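Local coordinates for SPbeta prophage-derived uncharacterized protein YorR (Bacillus subtilis, PDB 3KB2) that is of unknown function but binds a phosphorylated GDP together with a magnesium ion and may be a nucleotide kinase related to thymidylate kinases, at residues 106-109 with 110-114. Sequence-based numbering, arbitrary orientation.
Sequences SVIK and KRLRV
V107 and R111 run alongside each other on the same flank of helix 105-115, one turn apart; the helix follows strand 96-102 of the parallel sheet in this P-loop kinase-like fold. Their backbones are joined by an i to i+4 bond, R111 N to V107 O at 3.1 Å, one of four successive bonds of this kind from K110 to R113. From CB, the R111 side chain passes both the I108 and V107 carbonyl oxygens; its CG packs 3.3 Å from V107 O, and CD still skirts that oxygen. CG stands anti to the carbonyl carbon (chi1 -64°) and the chain stays extended as far as NE, which brings NE and CZ back to V107. There V107 CG1 covers one guanidinium face, 3.5 Å from CZ and displaced toward the rim. The guanidinium nitrogens look to the loops: NH1 donates to C11 O and NH2 to T148 O, fixing the flat group's rotation and tying the helix to the nucleotide pocket that C11 and F13 line. The R111 side chain comes within about 5 Å of the bound guanine nucleotide. On the buried side of the helix, I108 CG2 meets L112 CD1 at 4.1 Å, and both side chains also touch I125 of helix 122-137. The solvent side is more polar. R113 CG passes 3.4 Å from K109 O, and the bend at chi3 (-70°) turns one guanidinium face toward that oxygen, with K110 CA near the rim. A water in the plane of this guanidinium, at its edge, accepts from R113 NH2 at 2.9 Å and donates to S106 O, the same oxygen that takes the K110 N-H.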
loop_
_atom_site.group_PDB
_atom_site.type_symbol
_atom_site.label_atom_id
_atom_site.label_comp_id
_atom_site.label_asym_id
_atom_site.label_seq_id
_atom_site.Cartn_x
_atom_site.Cartn_y
_atom_site.Cartn_z
ATOM N N SER A 106 16.913 -1.538 -6.564
ATOM C CA SER A 106 16.823 -0.976 -7.903
ATOM C C SER A 106 15.936 -1.850 -8.789
ATOM O O SER A 106 15.060 -1.342 -9.476
ATOM C CB SER A 106 18.219 -0.853 -8.510
ATOM O OG SER A 106 18.128 -0.628 -9.902
ATOM N N VAL A 107 16.163 -3.163 -8.749
ATOM C CA VAL A 107 15.391 -4.117 -9.537
ATOM C C VAL A 107 13.919 -4.118 -9.159
ATOM O O VAL A 107 13.035 -4.175 -10.017
ATOM C CB VAL A 107 15.926 -5.541 -9.344
ATOM C CG1 VAL A 107 15.201 -6.514 -10.269
ATOM C CG2 VAL A 107 17.420 -5.564 -9.603
ATOM N N ILE A 108 13.661 -4.070 -7.861
ATOM C CA ILE A 108 12.299 -4.056 -7.359
ATOM C C ILE A 108 11.603 -2.788 -7.822
ATOM O O ILE A 108 10.502 -2.832 -8.348
ATOM C CB ILE A 108 12.289 -4.111 -5.808
ATOM C CG1 ILE A 108 12.885 -5.440 -5.344
ATOM C CG2 ILE A 108 10.872 -3.902 -5.269
ATOM C CD1 ILE A 108 12.186 -6.650 -5.917
ATOM N N LYS A 109 12.257 -1.653 -7.628
ATOM C CA LYS A 109 11.669 -0.394 -8.032
ATOM C C LYS A 109 11.320 -0.400 -9.516
ATOM O O LYS A 109 10.270 0.109 -9.918
ATOM C CB LYS A 109 12.627 0.738 -7.692
ATOM C CG LYS A 109 12.815 0.883 -6.192
ATOM C CD LYS A 109 13.933 1.838 -5.859
ATOM C CE LYS A 109 14.251 1.806 -4.377
ATOM N NZ LYS A 109 15.365 2.737 -4.063
ATOM N N LYS A 110 12.192 -0.991 -10.327
ATOM C CA LYS A 110 11.960 -1.083 -11.768
ATOM C C LYS A 110 10.695 -1.900 -12.060
ATOM O O LYS A 110 9.854 -1.507 -12.855
ATOM C CB LYS A 110 13.160 -1.750 -12.456
ATOM C CG LYS A 110 13.070 -1.772 -13.976
ATOM C CD LYS A 110 13.332 -3.162 -14.544
ATOM C CE LYS A 110 14.730 -3.667 -14.224
ATOM N NZ LYS A 110 15.761 -2.766 -14.817
ATOM N N ARG A 111 10.560 -3.043 -11.411
ATOM C CA ARG A 111 9.403 -3.877 -11.647
ATOM C C ARG A 111 8.117 -3.191 -11.230
ATOM O O ARG A 111 7.068 -3.462 -11.795
ATOM C CB ARG A 111 9.588 -5.215 -10.933
ATOM C CG ARG A 111 10.769 -5.987 -11.496
ATOM C CD ARG A 111 10.982 -7.318 -10.816
ATOM N NE ARG A 111 12.116 -8.004 -11.420
ATOM C CZ ARG A 111 12.764 -9.019 -10.864
ATOM N NH1 ARG A 111 12.389 -9.481 -9.675
ATOM N NH2 ARG A 111 13.801 -9.553 -11.495
ATOM N N LEU A 112 8.201 -2.301 -10.246
ATOM C CA LEU A 112 7.031 -1.551 -9.773
ATOM C C LEU A 112 6.636 -0.500 -10.810
ATOM O O LEU A 112 5.454 -0.297 -11.087
ATOM C CB LEU A 112 7.345 -0.876 -8.432
ATOM C CG LEU A 112 7.441 -1.831 -7.230
ATOM C CD1 LEU A 112 7.949 -1.104 -5.994
ATOM C CD2 LEU A 112 6.069 -2.417 -6.976
ATOM N N ARG A 113 7.633 0.165 -11.386
ATOM C CA ARG A 113 7.371 1.164 -12.406
ATOM C C ARG A 113 6.641 0.499 -13.561
ATOM O O ARG A 113 5.558 0.926 -13.943
ATOM C CB ARG A 113 8.670 1.777 -12.925
ATOM C CG ARG A 113 9.359 2.721 -11.962
ATOM C CD ARG A 113 10.394 3.579 -12.687
ATOM N NE ARG A 113 11.569 2.835 -13.140
ATOM C CZ ARG A 113 12.589 2.471 -12.360
ATOM N NH1 ARG A 113 12.593 2.774 -11.065
ATOM N NH2 ARG A 113 13.627 1.821 -12.885
ATOM N N VAL A 114 7.224 -0.557 -14.114
ATOM C CA VAL A 114 6.586 -1.234 -15.231
ATOM C C VAL A 114 5.222 -1.799 -14.859
ATOM O O VAL A 114 4.304 -1.805 -15.678
ATOM C CB VAL A 114 7.458 -2.373 -15.782
ATOM C CG1 VAL A 114 8.791 -1.818 -16.240
ATOM C CG2 VAL A 114 7.652 -3.435 -14.731
HETATM O O HOH W 1 15.419 1.159 -10.662
#